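Hypothetical protein Atu0240 (Agrobacterium tumefaciens str. C58, PDB 2GAX) is of unknown function but belongs to the DUF2000 family of the PTH2 clan, a clan named for peptidyl-tRNA hydrolase 2. Local coordinates at residues R69-H72 with Q73-L76; R99-F102 with S103-P107; F25-S28 with G29-A32. One frame throughout, in Å; residues are numbered along the deposited sequence.

Interaction 1: residues R69-H72 with Q73-L76; sequences RKIH and QRSL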
# COMPACT_ATOMS: atom_id res chain seq x y z
N ARG A 69 -11.93 -0.66 5.75
CA ARG A 69 -12.99 -0.79 4.75
C ARG A 69 -13.44 0.56 4.18
O ARG A 69 -13.52 0.70 2.96
CB ARG A 69 -14.20 -1.55 5.32
CG ARG A 69 -15.27 -1.81 4.26
CD ARG A 69 -16.49 -2.51 4.82
NE ARG A 69 -16.13 -3.55 5.77
CZ ARG A 69 -15.66 -4.75 5.43
NH1 ARG A 69 -15.49 -5.07 4.15
NH2 ARG A 69 -15.36 -5.63 6.38
N LYS A 70 -13.72 1.54 5.04
CA LYS A 70 -14.16 2.85 4.55
C LYS A 70 -13.09 3.57 3.74
O LYS A 70 -13.39 4.19 2.73
CB LYS A 70 -14.73 3.74 5.67
CG LYS A 70 -13.92 3.76 6.94
CD LYS A 70 -14.31 4.93 7.88
CE LYS A 70 -13.22 5.16 8.96
NZ LYS A 70 -11.81 5.20 8.41
N ILE A 71 -11.83 3.46 4.18
CA ILE A 71 -10.67 3.98 3.44
C ILE A 71 -10.63 3.36 2.04
O ILE A 71 -10.50 4.07 1.03
CB ILE A 71 -9.35 3.75 4.22
CG1 ILE A 71 -9.31 4.67 5.46
CG2 ILE A 71 -8.14 4.01 3.33
CD1 ILE A 71 -8.22 4.35 6.49
N HIS A 72 -10.75 2.03 1.98
CA HIS A 72 -10.89 1.32 0.71
C HIS A 72 -12.04 1.91 -0.13
O HIS A 72 -11.85 2.33 -1.27
CB HIS A 72 -11.08 -0.17 1.01
CG HIS A 72 -11.29 -1.02 -0.21
ND1 HIS A 72 -11.86 -2.27 -0.14
CD2 HIS A 72 -11.00 -0.81 -1.52
CE1 HIS A 72 -11.91 -2.80 -1.35
NE2 HIS A 72 -11.41 -1.93 -2.20
N GLN A 73 -13.24 1.97 0.46
CA GLN A 73 -14.42 2.59 -0.17
C GLN A 73 -14.21 4.04 -0.62
O GLN A 73 -14.62 4.40 -1.72
CB GLN A 73 -15.63 2.46 0.77
CG GLN A 73 -16.08 1.00 0.94
CD GLN A 73 -17.07 0.80 2.08
OE1 GLN A 73 -17.03 1.50 3.09
NE2 GLN A 73 -17.97 -0.16 1.91
N ARG A 74 -13.56 4.85 0.20
CA ARG A 74 -13.26 6.23 -0.17
C ARG A 74 -12.34 6.30 -1.39
O ARG A 74 -12.53 7.16 -2.23
CB ARG A 74 -12.62 7.00 0.99
CG ARG A 74 -13.51 7.24 2.19
CD ARG A 74 -12.95 8.38 2.99
NE ARG A 74 -13.57 8.49 4.31
CZ ARG A 74 -12.99 8.13 5.45
NH1 ARG A 74 -11.76 7.63 5.45
NH2 ARG A 74 -13.64 8.28 6.59
N SER A 75 -11.35 5.40 -1.48
CA SER A 75 -10.40 5.46 -2.60
C SER A 75 -11.07 5.16 -3.93
O SER A 75 -10.75 5.79 -4.93
CB SER A 75 -9.20 4.53 -2.38
OG SER A 75 -9.60 3.17 -2.42
N LEU A 76 -12.01 4.22 -3.93
CA LEU A 76 -12.74 3.85 -5.14
C LEU A 76 -13.66 5.00 -5.55
O LEU A 76 -13.76 5.34 -6.74
CB LEU A 76 -13.56 2.57 -4.90
CG LEU A 76 -12.77 1.26 -4.79
CD1 LEU A 76 -13.67 0.11 -4.37
CD2 LEU A 76 -12.10 0.93 -6.11
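K70 and R74, one helical turn apart, run side by side and point the same way, the K70 shaft running along to the R74 guanidinium. CD of K70 lies 3.7 Å from NH2 of R74, and K70 NZ comes within 3.8 Å of R74 NH1. The proximity is probably tolerated because both cations meet backbone carbonyls: K70 NZ those of A67 and K129, R74 NH1 those of I127 and K129. I71 crosses R74 at a slant, its CG1 3.8 Å from R74 NH1. Elsewhere on the helix, Q73 slants across R69. Its amide carbon CD sits 3.8 Å from R69 CG, and the amide and guanidinium planes are 69° apart; R69 NE pairs with E66 in a salt bridge and NH1 bonds to the carbonyls of P107 and A110. H72 meets L76 obliquely, with NE2 3.7 Å from the CD1 methyl. H72 O is gripped twice, by L76 N at 3.3 Å and S75 OG at 2.7 Å. The serine hydroxyl reaches back because chi1, 67°, sets OG between its own N and carbonyl carbon. Helix 65-77 lays I71, H72 and S75 on strand 112-120; a serine hydroxyl folded onto a carbonyl of the preceding turn is common within alpha-helices.

Interaction 2: residues R99-F102 with S103-P107; sequences RQVF and SHFSP
Backbone bonding shortens as helix 95-102 runs out: S103 N still reaches R99 O at 3.2 Å, but H104 N bonds to V101 O at 2.9 Å, and F102-F105 forms a type I beta turn. In the V101 bond the donor lies 61° out of the carbonyl plane. S103 folds its hydroxyl back, and OG donates to Q100 O at 2.6 Å. The same carbonyl oxygen lies over one face of the H104 imidazole, offset toward the rim, with CD2 of H104 3.4 Å from Q100 O. V101 joins it over that face through a CH-pi contact, its CA 4.2 Å from the centroid of the H104 ring and 22° off the normal. With chi1 at -66°, H104 has CG beside its own N, and the imidazole is laid back over the last helical turn. This is a helix C-terminus unwinding through a turn into the loop that leads to strand 112-120, a surface feature, although its two phenylalanines pack on the sheet edge: F102 on L84 and I86 of strand 83-86, F105 on I86. The F105 ring turns its edge to the backbone, CD2 being 3.3 Å from V101 O, while its CE2 meets V101 CG2 at 4.2 Å.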
# COMPACT_ATOMS: atom_id res chain seq x y z
N ARG A 99 -4.85 -13.83 -6.87
CA ARG A 99 -5.74 -13.04 -7.75
C ARG A 99 -7.11 -13.70 -7.84
O ARG A 99 -8.13 -13.01 -7.83
CB ARG A 99 -5.13 -12.82 -9.12
CG ARG A 99 -4.04 -11.75 -9.14
CD ARG A 99 -3.63 -11.36 -10.55
NE ARG A 99 -2.98 -12.46 -11.25
CZ ARG A 99 -3.58 -13.25 -12.16
NH1 ARG A 99 -4.85 -13.08 -12.49
NH2 ARG A 99 -2.89 -14.23 -12.73
N GLN A 100 -7.13 -15.04 -7.86
CA GLN A 100 -8.40 -15.80 -7.86
C GLN A 100 -9.23 -15.55 -6.62
O GLN A 100 -10.40 -15.17 -6.73
CB GLN A 100 -8.15 -17.31 -8.06
CG GLN A 100 -9.42 -18.17 -8.18
CD GLN A 100 -9.98 -18.22 -9.60
OE1 GLN A 100 -10.95 -17.53 -9.92
NE2 GLN A 100 -9.34 -19.02 -10.46
N VAL A 101 -8.65 -15.75 -5.43
CA VAL A 101 -9.36 -15.53 -4.17
C VAL A 101 -9.76 -14.06 -3.98
O VAL A 101 -10.84 -13.76 -3.49
CB VAL A 101 -8.58 -16.07 -2.93
CG1 VAL A 101 -7.54 -15.07 -2.44
CG2 VAL A 101 -9.54 -16.39 -1.81
N PHE A 102 -8.87 -13.16 -4.39
CA PHE A 102 -9.17 -11.73 -4.39
C PHE A 102 -10.49 -11.44 -5.12
O PHE A 102 -11.26 -10.58 -4.69
CB PHE A 102 -8.03 -10.96 -5.05
CG PHE A 102 -8.14 -9.48 -4.92
CD1 PHE A 102 -7.71 -8.83 -3.76
CD2 PHE A 102 -8.66 -8.71 -5.97
CE1 PHE A 102 -7.79 -7.46 -3.64
CE2 PHE A 102 -8.76 -7.34 -5.85
CZ PHE A 102 -8.33 -6.70 -4.70
N SER A 103 -10.73 -12.14 -6.22
CA SER A 103 -11.94 -11.92 -7.05
C SER A 103 -13.22 -12.45 -6.39
O SER A 103 -14.33 -12.22 -6.89
CB SER A 103 -11.76 -12.54 -8.45
OG SER A 103 -11.89 -13.96 -8.43
N HIS A 104 -13.07 -13.16 -5.26
CA HIS A 104 -14.21 -13.74 -4.53
C HIS A 104 -14.86 -12.75 -3.57
O HIS A 104 -15.89 -13.06 -2.97
CB HIS A 104 -13.80 -15.01 -3.78
CG HIS A 104 -13.41 -16.15 -4.68
ND1 HIS A 104 -12.83 -17.30 -4.21
CD2 HIS A 104 -13.50 -16.29 -6.02
CE1 HIS A 104 -12.59 -18.12 -5.23
NE2 HIS A 104 -13.00 -17.53 -6.34
N PHE A 105 -14.25 -11.57 -3.43
CA PHE A 105 -14.74 -10.54 -2.52
C PHE A 105 -14.93 -9.19 -3.18
O PHE A 105 -14.34 -8.90 -4.23
CB PHE A 105 -13.81 -10.41 -1.29
CG PHE A 105 -13.63 -11.69 -0.54
CD1 PHE A 105 -14.45 -12.00 0.55
CD2 PHE A 105 -12.68 -12.62 -0.94
CE1 PHE A 105 -14.29 -13.21 1.24
CE2 PHE A 105 -12.52 -13.85 -0.26
CZ PHE A 105 -13.34 -14.14 0.82
N SER A 106 -15.77 -8.38 -2.55
CA SER A 106 -16.10 -7.03 -2.99
C SER A 106 -15.78 -6.11 -1.80
O SER A 106 -15.55 -6.61 -0.71
CB SER A 106 -17.58 -6.97 -3.36
OG SER A 106 -18.37 -7.24 -2.21
N PRO A 107 -15.73 -4.78 -2.00
CA PRO A 107 -15.39 -3.88 -0.88
C PRO A 107 -16.27 -4.00 0.36
O PRO A 107 -15.79 -3.79 1.48
CB PRO A 107 -15.51 -2.48 -1.50
CG PRO A 107 -15.26 -2.70 -2.94
CD PRO A 107 -15.90 -4.03 -3.26

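Interaction 3: residues F25-S28 with G29-A32; sequences FLMS and GIVA
F25 meets the following turn through its carbonyl, which accepts a weak bond from G29 N at 3.4 Å from F25 O. A second donor is S28 OG, which lies in the carbonyl plane on a lone pair, 2.6 Å from F25 O; chi1 of S28, 74°, turns the hydroxyl back by setting OG between its own N and carbonyl carbon. L26 comes next: L26 O takes I30 N at 3.2 Å and also a bond from the S83 hydroxyl, and the CG1 branch of I30 passes close to that oxygen. Both side chains are buried against A116 of strand 112-120, while L26 also meets Y85 and I30 meets S83 in strand 83-86. Helix 16-33 thus lays an aliphatic face on the mixed beta-sheet of an alpha/beta fold. M27, a selenomethionine, starts off pointing away from the next turn but bends at both outer torsions (chi2 -61°, chi3 -54°), which curls its end back alongside the helix. The side chain slants across I30, with SE 4.1 Å from I30 CB, and its CE methyl touches V31 CG2 at 4.2 Å, a thin apolar seam between successive turns. Its carbonyl receives V31 N, 3.0 Å from M27 O. S28 O accepts the amide of A32, with the CB methyl of A32 close by.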
# COMPACT_ATOMS: atom_id res chain seq x y z
N PHE A 25 4.59 -6.12 -0.65
CA PHE A 25 3.73 -6.37 -1.80
C PHE A 25 2.97 -5.13 -2.25
O PHE A 25 2.94 -4.82 -3.45
CB PHE A 25 2.78 -7.51 -1.51
CG PHE A 25 3.42 -8.85 -1.67
CD1 PHE A 25 3.51 -9.44 -2.93
CD2 PHE A 25 3.95 -9.52 -0.57
CE1 PHE A 25 4.13 -10.69 -3.09
CE2 PHE A 25 4.56 -10.77 -0.73
CZ PHE A 25 4.64 -11.35 -1.97
N LEU A 26 2.39 -4.40 -1.31
CA LEU A 26 1.69 -3.17 -1.68
C LEU A 26 2.59 -2.17 -2.45
O LEU A 26 2.15 -1.56 -3.44
CB LEU A 26 1.10 -2.49 -0.45
CG LEU A 26 -0.03 -3.25 0.28
CD1 LEU A 26 -0.31 -2.57 1.60
CD2 LEU A 26 -1.31 -3.35 -0.57
N MSE A 27 3.82 -2.01 -1.99
CA MSE A 27 4.76 -1.07 -2.58
C MSE A 27 5.17 -1.51 -3.98
O MSE A 27 5.42 -0.66 -4.85
CB MSE A 27 5.99 -0.90 -1.68
CG MSE A 27 5.79 0.14 -0.59
SE MSE A 27 5.44 1.94 -1.39
CE MSE A 27 6.88 2.08 -2.48
N SER A 28 5.24 -2.82 -4.20
CA SER A 28 5.58 -3.33 -5.54
C SER A 28 4.54 -2.84 -6.56
O SER A 28 4.88 -2.50 -7.71
CB SER A 28 5.73 -4.87 -5.53
OG SER A 28 4.50 -5.55 -5.44
N GLY A 29 3.28 -2.81 -6.13
CA GLY A 29 2.18 -2.27 -6.96
C GLY A 29 2.30 -0.77 -7.19
O GLY A 29 2.02 -0.26 -8.29
N ILE A 30 2.70 -0.05 -6.15
CA ILE A 30 2.90 1.40 -6.26
C ILE A 30 3.98 1.74 -7.29
O ILE A 30 3.80 2.62 -8.12
CB ILE A 30 3.19 2.03 -4.87
CG1 ILE A 30 1.97 1.85 -3.97
CG2 ILE A 30 3.70 3.50 -4.95
CD1 ILE A 30 0.76 2.73 -4.30
N VAL A 31 5.09 1.00 -7.27
CA VAL A 31 6.16 1.22 -8.24
C VAL A 31 5.73 0.84 -9.66
O VAL A 31 5.98 1.60 -10.63
CB VAL A 31 7.47 0.52 -7.81
CG1 VAL A 31 8.55 0.72 -8.84
CG2 VAL A 31 7.92 1.09 -6.47
N ALA A 32 5.03 -0.30 -9.79
CA ALA A 32 4.52 -0.76 -11.09
C ALA A 32 3.62 0.32 -11.71
O ALA A 32 3.73 0.59 -12.91
CB ALA A 32 3.73 -2.07 -10.94

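The chemistry of the three contacts varies with their place in the fold. Interactions 1 and 3 are partly buried turns within helices that both pack on strand 112-120, yet they do not touch, their nearest atoms being about 10 Å apart. Interaction 1 mixes charged side chains with a buried histidine, whereas interaction 3 relies on selenomethionine and aliphatic groups. Interaction 2 lies at the surface, where a helix ends and polar and aromatic side chains fold back on it. Interactions 1 and 2 meet directly: P107 packs against H72 and L76, and its carbonyl is a probable partner of R69 NH1. Interactions 2 and 3 share strand 83-86 but stay about 8 Å apart at their nearest atoms.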